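Local coordinates for single domain haemoglobin (Campylobacter jejuni, PDB 2WY4), which binds heme and, as a single-domain bacterial globin, probably binds oxygen and may have nitric oxide dioxygenase activity, at residues E71-F76 / K128-I133; I8-V13 / K65-L70. All coordinates share one frame; numbering follows the deposited sequence. Where two conformers were deposited one is given.

Contact 1: residues E71-F76 / K128-I133; sequences ENMRSF and KFYIDI. With HEM (protoporphyrin IX containing Fe), chain B.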
loop_
_atom_site.group_PDB
_atom_site.type_symbol
_atom_site.label_atom_id
_atom_site.label_comp_id
_atom_site.label_asym_id
_atom_site.label_seq_id
_atom_site.Cartn_x
_atom_site.Cartn_y
_atom_site.Cartn_z
ATOM N N GLU A 71 -13.419 -6.645 -3.842
ATOM C CA GLU A 71 -13.624 -7.332 -5.110
ATOM C C GLU A 71 -13.723 -6.348 -6.251
ATOM O O GLU A 71 -13.482 -6.726 -7.375
ATOM C CB GLU A 71 -14.909 -8.163 -5.097
ATOM C CG GLU A 71 -14.802 -9.412 -4.269
ATOM C CD GLU A 71 -13.770 -10.369 -4.819
ATOM O OE1 GLU A 71 -13.486 -10.327 -6.048
ATOM O OE2 GLU A 71 -13.227 -11.169 -4.027
ATOM N N ASN A 72 -14.160 -5.112 -5.970
ATOM C CA ASN A 72 -14.300 -4.086 -7.013
ATOM C C ASN A 72 -13.002 -3.494 -7.432
ATOM O O ASN A 72 -12.994 -2.539 -8.207
ATOM C CB ASN A 72 -15.251 -2.978 -6.606
ATOM C CG ASN A 72 -16.684 -3.430 -6.634
ATOM O OD1 ASN A 72 -17.002 -4.428 -7.297
ATOM N ND2 ASN A 72 -17.562 -2.725 -5.894
ATOM N N MET A 73 -11.884 -4.037 -6.939
ATOM C CA MET A 73 -10.588 -3.679 -7.497
ATOM C C MET A 73 -9.850 -4.908 -7.993
ATOM O O MET A 73 -8.660 -4.834 -8.274
ATOM C CB MET A 73 -9.715 -2.863 -6.560
ATOM C CG MET A 73 -9.229 -3.602 -5.357
ATOM S SD MET A 73 -8.195 -2.515 -4.343
ATOM C CE MET A 73 -7.555 -3.608 -3.112
ATOM N N ARG A 74 -10.570 -6.013 -8.183
ATOM C CA ARG A 74 -9.929 -7.246 -8.614
ATOM C C ARG A 74 -9.158 -7.102 -9.943
ATOM O O ARG A 74 -8.015 -7.578 -10.088
ATOM C CB ARG A 74 -10.931 -8.393 -8.691
ATOM C CG ARG A 74 -10.297 -9.726 -9.107
ATOM C CD ARG A 74 -11.232 -10.899 -8.986
ATOM N NE ARG A 74 -11.328 -11.286 -7.592
ATOM C CZ ARG A 74 -10.449 -12.060 -6.969
ATOM N NH1 ARG A 74 -9.397 -12.543 -7.619
ATOM N NH2 ARG A 74 -10.629 -12.326 -5.689
ATOM N N SER A 75 -9.803 -6.523 -10.956
ATOM C CA SER A 75 -9.108 -6.415 -12.248
ATOM C C SER A 75 -7.839 -5.555 -12.140
ATOM O O SER A 75 -6.904 -5.745 -12.902
ATOM C CB SER A 75 -9.999 -5.893 -13.379
ATOM O OG SER A 75 -10.392 -4.563 -13.130
ATOM N N PHE A 76 -7.775 -4.670 -11.146
ATOM C CA PHE A 76 -6.593 -3.845 -10.932
ATOM C C PHE A 76 -5.508 -4.682 -10.237
ATOM O O PHE A 76 -4.369 -4.775 -10.666
ATOM C CB PHE A 76 -6.917 -2.608 -10.072
ATOM C CG PHE A 76 -5.705 -1.807 -9.694
ATOM C CD1 PHE A 76 -5.065 -1.047 -10.624
ATOM C CD2 PHE A 76 -5.191 -1.853 -8.404
ATOM C CE1 PHE A 76 -3.945 -0.349 -10.308
ATOM C CE2 PHE A 76 -4.075 -1.120 -8.088
ATOM C CZ PHE A 76 -3.442 -0.383 -9.038
ATOM N N LYS A 128 -4.396 -8.798 2.699
ATOM C CA LYS A 128 -4.942 -10.127 2.517
ATOM C C LYS A 128 -5.460 -10.323 1.093
ATOM O O LYS A 128 -5.287 -11.383 0.500
ATOM C CB LYS A 128 -6.065 -10.380 3.525
ATOM C CG LYS A 128 -6.814 -11.685 3.270
ATOM C CD LYS A 128 -7.872 -11.899 4.343
ATOM C CE LYS A 128 -8.319 -13.342 4.436
ATOM N NZ LYS A 128 -8.681 -13.922 3.146
ATOM N N PHE A 129 -6.126 -9.301 0.554
ATOM C CA PHE A 129 -6.623 -9.382 -0.819
ATOM C C PHE A 129 -5.493 -9.605 -1.833
ATOM O O PHE A 129 -5.617 -10.467 -2.722
ATOM C CB PHE A 129 -7.409 -8.116 -1.141
ATOM C CG PHE A 129 -8.223 -8.195 -2.396
ATOM C CD1 PHE A 129 -9.369 -8.942 -2.457
ATOM C CD2 PHE A 129 -7.816 -7.515 -3.526
ATOM C CE1 PHE A 129 -10.127 -8.995 -3.609
ATOM C CE2 PHE A 129 -8.545 -7.591 -4.703
ATOM C CZ PHE A 129 -9.691 -8.330 -4.745
ATOM N N TYR A 130 -4.399 -8.861 -1.697
ATOM C CA TYR A 130 -3.248 -9.037 -2.580
ATOM C C TYR A 130 -2.592 -10.404 -2.367
ATOM O O TYR A 130 -2.316 -11.148 -3.329
ATOM C CB TYR A 130 -2.198 -7.962 -2.330
ATOM C CG TYR A 130 -2.401 -6.658 -3.068
ATOM C CD1 TYR A 130 -3.382 -5.778 -2.688
ATOM C CD2 TYR A 130 -1.579 -6.315 -4.147
ATOM C CE1 TYR A 130 -3.568 -4.586 -3.346
ATOM C CE2 TYR A 130 -1.773 -5.142 -4.818
ATOM C CZ TYR A 130 -2.757 -4.267 -4.436
ATOM O OH TYR A 130 -2.902 -3.113 -5.173
ATOM N N ILE A 131 -2.363 -10.758 -1.099
ATOM C CA ILE A 131 -1.719 -12.037 -0.764
ATOM C C ILE A 131 -2.465 -13.219 -1.366
ATOM O O ILE A 131 -1.851 -14.137 -1.923
ATOM C CB ILE A 131 -1.625 -12.200 0.774
ATOM C CG1 ILE A 131 -0.585 -11.235 1.368
ATOM C CG2 ILE A 131 -1.230 -13.624 1.162
ATOM C CD1 ILE A 131 -0.707 -11.049 2.890
ATOM N N ASP A 132 -3.782 -13.205 -1.245
ATOM C CA ASP A 132 -4.572 -14.352 -1.714
ATOM C C ASP A 132 -4.508 -14.516 -3.225
ATOM O O ASP A 132 -4.413 -15.641 -3.748
ATOM C CB ASP A 132 -6.038 -14.283 -1.253
ATOM C CG ASP A 132 -6.215 -14.515 0.263
ATOM O OD1 ASP A 132 -5.263 -14.950 0.956
ATOM O OD2 ASP A 132 -7.276 -14.235 0.850
ATOM N N ILE A 133 -4.538 -13.402 -3.948
ATOM C CA ILE A 133 -4.433 -13.443 -5.402
ATOM C C ILE A 133 -3.034 -13.931 -5.820
ATOM O O ILE A 133 -2.900 -14.785 -6.711
ATOM C CB ILE A 133 -4.756 -12.042 -6.016
ATOM C CG1 ILE A 133 -6.259 -11.803 -5.984
ATOM C CG2 ILE A 133 -4.246 -11.883 -7.433
ATOM C CD1 ILE A 133 -6.698 -10.435 -6.386
HETATM C CHA HEM B . 5.177 -2.653 -7.625
HETATM C CHB HEM B . 1.220 -1.743 -5.048
HETATM C CHC HEM B . 2.963 -4.472 -1.479
HETATM C CHD HEM B . 7.198 -4.829 -3.824
HETATM C C1A HEM B . 3.943 -2.241 -7.290
HETATM C C2A HEM B . 3.042 -1.474 -8.097
HETATM C C3A HEM B . 1.934 -1.194 -7.386
HETATM C C4A HEM B . 2.140 -1.797 -6.083
HETATM C CMA HEM B . 0.702 -0.415 -7.869
HETATM C CAA HEM B . 3.323 -1.060 -9.562
HETATM C CBA HEM B . 3.424 -2.278 -10.483
HETATM C CGA HEM B . 2.190 -2.701 -11.212
HETATM O O1A HEM B . 1.211 -1.912 -11.291
HETATM O O2A HEM B . 2.219 -3.847 -11.784
HETATM C C1B HEM B . 1.367 -2.379 -3.844
HETATM C C2B HEM B . 0.402 -2.395 -2.804
HETATM C C3B HEM B . 0.886 -3.160 -1.811
HETATM C C4B HEM B . 2.164 -3.642 -2.202
HETATM C CMB HEM B . -0.898 -1.601 -2.809
HETATM C CAB HEM B . 0.286 -3.479 -0.435
HETATM C CBB HEM B . -0.987 -3.800 -0.285
HETATM C C1C HEM B . 4.242 -4.869 -1.792
HETATM C C2C HEM B . 5.120 -5.710 -1.058
HETATM C C3C HEM B . 6.262 -5.769 -1.709
HETATM C C4C HEM B . 6.189 -4.938 -2.884
HETATM C CMC HEM B . 4.733 -6.461 0.226
HETATM C CAC HEM B . 7.488 -6.559 -1.284
HETATM C CBC HEM B . 8.636 -5.909 -1.057
HETATM C C1D HEM B . 7.004 -4.270 -5.071
HETATM C C2D HEM B . 8.034 -4.201 -6.037
HETATM C C3D HEM B . 7.450 -3.541 -7.235
HETATM C C4D HEM B . 6.097 -3.284 -6.867
HETATM C CMD HEM B . 9.446 -4.721 -5.882
HETATM C CAD HEM B . 8.127 -3.187 -8.548
HETATM C CBD HEM B . 8.385 -1.683 -8.564
HETATM C CGD HEM B . 9.322 -1.235 -9.645
HETATM O O1D HEM B . 10.215 -0.442 -9.326
HETATM O O2D HEM B . 9.121 -1.670 -10.810
HETATM N NA HEM B . 3.385 -2.431 -6.043
HETATM N NB HEM B . 2.429 -3.159 -3.465
HETATM N NC HEM B . 4.917 -4.408 -2.913
HETATM N ND HEM B . 5.853 -3.707 -5.572
HETATM FE FE HEM B . 4.139 -3.436 -4.513
#
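F129 of helix 113-139 packs against the 3-10 segment and first turn that lead into helix 74-86, meeting E71, M73 and R74. E71 OE2 lies at the edge of its ring, 3.8 Å from F129 CE1, with the carboxylate plane turned 78° from the ring. M73 runs past F129 in the opposite direction, and its methyl CE sits 3.9 Å from F129 CD2. CE also touches the Y130 ring. The R74 chain leaves CB with CG opposite the backbone N (chi1 -179°), bends at chi3, and brings NH1 3.6 Å from I133 CG1. I133 CD1 and F129 CZ lie over the same guanidinium face. Further along, F76 CE2 comes within 3.7 Å of Y130 OH.

The guanidinium is fixed by E71. R74 NE binds E71 OE1 at 2.8 Å, and NH2 makes a longer bond to OE2. Both bonds are nearly straight and lie in the guanidinium plane, one to each oxygen on its syn side. This side-on salt bridge sets the rotation of both groups.

Y130 lines the proximal side of the globin heme pocket, its side chain about 4 Å from that of H84, the axial ligand of the heme iron. Its OH lies 3.4 Å from HEM CMB, and the vinyl carbon CBB sits over one ring face.

M73 and F76 also pack on M62 of helix 51-65. Y130 touches Y94 of helix 94-109, while I133 continues along helix 74-86 to V77 and A81.

Contact 2: residues I8-V13 / K65-L70; sequences IIKDCV and KNIENL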
loop_
_atom_site.group_PDB
_atom_site.type_symbol
_atom_site.label_atom_id
_atom_site.label_comp_id
_atom_site.label_asym_id
_atom_site.label_seq_id
_atom_site.Cartn_x
_atom_site.Cartn_y
_atom_site.Cartn_z
ATOM N N ILE A 8 -13.857 7.020 7.793
ATOM C CA ILE A 8 -12.531 7.575 7.981
ATOM C C ILE A 8 -11.669 7.246 6.768
ATOM O O ILE A 8 -10.967 8.119 6.253
ATOM C CB ILE A 8 -11.888 7.016 9.249
ATOM C CG1 ILE A 8 -12.456 7.751 10.454
ATOM C CG2 ILE A 8 -10.377 7.235 9.238
ATOM C CD1 ILE A 8 -12.065 7.124 11.844
ATOM N N ILE A 9 -11.700 5.997 6.309
ATOM C CA ILE A 9 -10.917 5.654 5.129
ATOM C C ILE A 9 -11.365 6.477 3.926
ATOM O O ILE A 9 -10.523 7.015 3.212
ATOM C CB ILE A 9 -10.952 4.130 4.869
ATOM C CG1 ILE A 9 -10.272 3.366 6.011
ATOM C CG2 ILE A 9 -10.303 3.781 3.510
ATOM C CD1 ILE A 9 -8.890 3.779 6.338
ATOM N N LYS A 10 -12.666 6.616 3.697
ATOM C CA LYS A 10 -13.148 7.468 2.592
ATOM C C LYS A 10 -12.684 8.909 2.757
ATOM O O LYS A 10 -12.327 9.564 1.763
ATOM C CB LYS A 10 -14.675 7.431 2.486
ATOM C CG LYS A 10 -15.250 6.070 2.198
ATOM C CD LYS A 10 -14.667 5.442 0.963
ATOM C CE LYS A 10 -15.469 4.214 0.549
ATOM N NZ LYS A 10 -14.820 3.505 -0.572
ATOM N N ASP A 11 -12.680 9.427 3.976
ATOM C CA ASP A 11 -12.280 10.794 4.252
ATOM C C ASP A 11 -10.832 11.009 3.864
ATOM O O ASP A 11 -10.406 12.116 3.599
ATOM C CB ASP A 11 -12.409 11.120 5.754
ATOM C CG ASP A 11 -13.842 11.232 6.248
ATOM O OD1 ASP A 11 -14.802 11.344 5.466
ATOM O OD2 ASP A 11 -14.060 11.243 7.468
ATOM N N CYS A 12 -10.068 9.935 3.860
ATOM C CA CYS A 12 -8.654 10.008 3.526
ATOM C C CYS A 12 -8.385 10.002 2.033
ATOM O O CYS A 12 -7.273 10.346 1.621
ATOM C CB CYS A 12 -7.872 8.893 4.222
ATOM S SG CYS A 12 -7.751 9.159 6.017
ATOM N N VAL A 13 -9.376 9.627 1.214
ATOM C CA VAL A 13 -9.199 9.689 -0.243
ATOM C C VAL A 13 -8.673 11.066 -0.729
ATOM O O VAL A 13 -7.661 11.142 -1.405
ATOM C CB VAL A 13 -10.436 9.207 -0.999
ATOM C CG1 VAL A 13 -10.305 9.514 -2.497
ATOM C CG2 VAL A 13 -10.613 7.728 -0.806
ATOM N N LYS A 65 -10.924 3.669 -1.935
ATOM C CA LYS A 65 -12.196 3.827 -2.636
ATOM C C LYS A 65 -13.063 2.590 -2.564
ATOM O O LYS A 65 -14.286 2.695 -2.501
ATOM C CB LYS A 65 -11.969 4.126 -4.123
ATOM C CG LYS A 65 -11.448 5.519 -4.464
ATOM C CD LYS A 65 -10.978 5.618 -5.944
ATOM C CE LYS A 65 -12.003 5.117 -6.933
ATOM N NZ LYS A 65 -13.208 5.966 -7.122
ATOM N N ASN A 66 -12.430 1.428 -2.535
ATOM C CA ASN A 66 -13.159 0.171 -2.551
ATOM C C ASN A 66 -13.094 -0.581 -1.236
ATOM O O ASN A 66 -13.318 -1.796 -1.181
ATOM C CB ASN A 66 -12.634 -0.712 -3.693
ATOM C CG ASN A 66 -12.895 -0.107 -5.059
ATOM O OD1 ASN A 66 -11.969 0.379 -5.736
ATOM N ND2 ASN A 66 -14.163 -0.102 -5.447
ATOM N N ILE A 67 -12.822 0.153 -0.166
ATOM C CA ILE A 67 -12.570 -0.547 1.106
ATOM C C ILE A 67 -13.748 -1.408 1.628
ATOM O O ILE A 67 -13.531 -2.412 2.295
ATOM C CB ILE A 67 -12.099 0.426 2.171
ATOM C CG1 ILE A 67 -11.487 -0.347 3.361
ATOM C CG2 ILE A 67 -13.255 1.304 2.610
ATOM C CD1 ILE A 67 -10.314 -1.214 2.975
ATOM N N GLU A 68 -14.978 -1.045 1.279
ATOM C CA GLU A 68 -16.159 -1.828 1.677
ATOM C C GLU A 68 -16.307 -3.106 0.859
ATOM O O GLU A 68 -17.004 -4.029 1.266
ATOM C CB GLU A 68 -17.424 -0.995 1.497
ATOM C CG GLU A 68 -17.529 0.154 2.473
ATOM C CD GLU A 68 -18.746 1.021 2.206
ATOM O OE1 GLU A 68 -18.641 1.956 1.386
ATOM O OE2 GLU A 68 -19.822 0.755 2.788
ATOM N N ASN A 69 -15.690 -3.151 -0.320
ATOM C CA ASN A 69 -15.775 -4.336 -1.167
ATOM C C ASN A 69 -14.567 -4.400 -2.086
ATOM O O ASN A 69 -14.604 -3.864 -3.209
ATOM C CB ASN A 69 -17.071 -4.301 -1.978
ATOM C CG ASN A 69 -17.273 -5.535 -2.827
ATOM O OD1 ASN A 69 -18.222 -5.600 -3.650
ATOM N ND2 ASN A 69 -16.405 -6.529 -2.649
ATOM N N LEU A 70 -13.507 -5.049 -1.606
ATOM C CA LEU A 70 -12.253 -5.087 -2.347
ATOM C C LEU A 70 -12.360 -5.854 -3.661
ATOM O O LEU A 70 -11.495 -5.703 -4.520
ATOM C CB LEU A 70 -11.111 -5.611 -1.472
ATOM C CG LEU A 70 -10.756 -4.752 -0.255
ATOM C CD1 LEU A 70 -9.660 -5.445 0.556
ATOM C CD2 LEU A 70 -10.327 -3.347 -0.649
HETATM O O HOH W 1 -15.983 1.181 -0.339
#
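This is a surface contact between a helix and a loop, formed where K10, I9 and V13 of helix 4-34 meet the end of helix 51-65 and the loop after it. K10 covers the most ground. Its chain bends at chi2 (-55°) and then runs out straight, which carries NZ to the final turn of helix 51-65. In the conformer given, NZ donates a hydrogen bond to A64 O, just before the segment. A second conformer is deposited, and this NZ is modelled too close to K65 O, so its bonds are less certain.

A water extends the polar side. It accepts from the backbone N of E68 at 2.9 Å and, with the same doubt, from K10 NZ at 2.6 Å. It donates a longer bond to E68 OE1, 3.3 Å away. K10 NZ and E68 OE1 are 4.6 Å apart, too far for a salt bridge, so the water may bridge the two in this conformer.

In this all-helical globin fold, N66 is the first residue to leave helix 51-65. A type I beta turn from N66 to N69 follows, closed by N69 N to N66 O at 2.9 Å. I67 lies within that turn.

The apolar side is formed by I9 and I67. Their CG2 methyls meet at 4.0 Å, and the two side chains cross at about a right angle. I9 also touches W119 of helix 113-139. V13 lies by the K65 backbone, its CG2 4.2 Å from K65 N, and packs on L61 and A64.

How the contacts relate
Contact 1 is partly buried and reaches the heme pocket. Contact 2 is at the surface, away from the annotated sites. Their centres are about 15 Å apart. The loop between helices 51-65 and 74-86 joins them: 65-70 faces helix 4-34, and 71-76 faces helix 113-139. That last helix also meets contact 2 through W119. The two touch directly, with F129 CZ 3.2 Å from L70 O. In contact 1 F129, Y130, M73 and I133 pack with the flat guanidinium of R74, whose salt bridge to E71 stays within one segment. In contact 2 one lysine, its end modelled with some doubt, and a water join the two segments beside a small aliphatic patch.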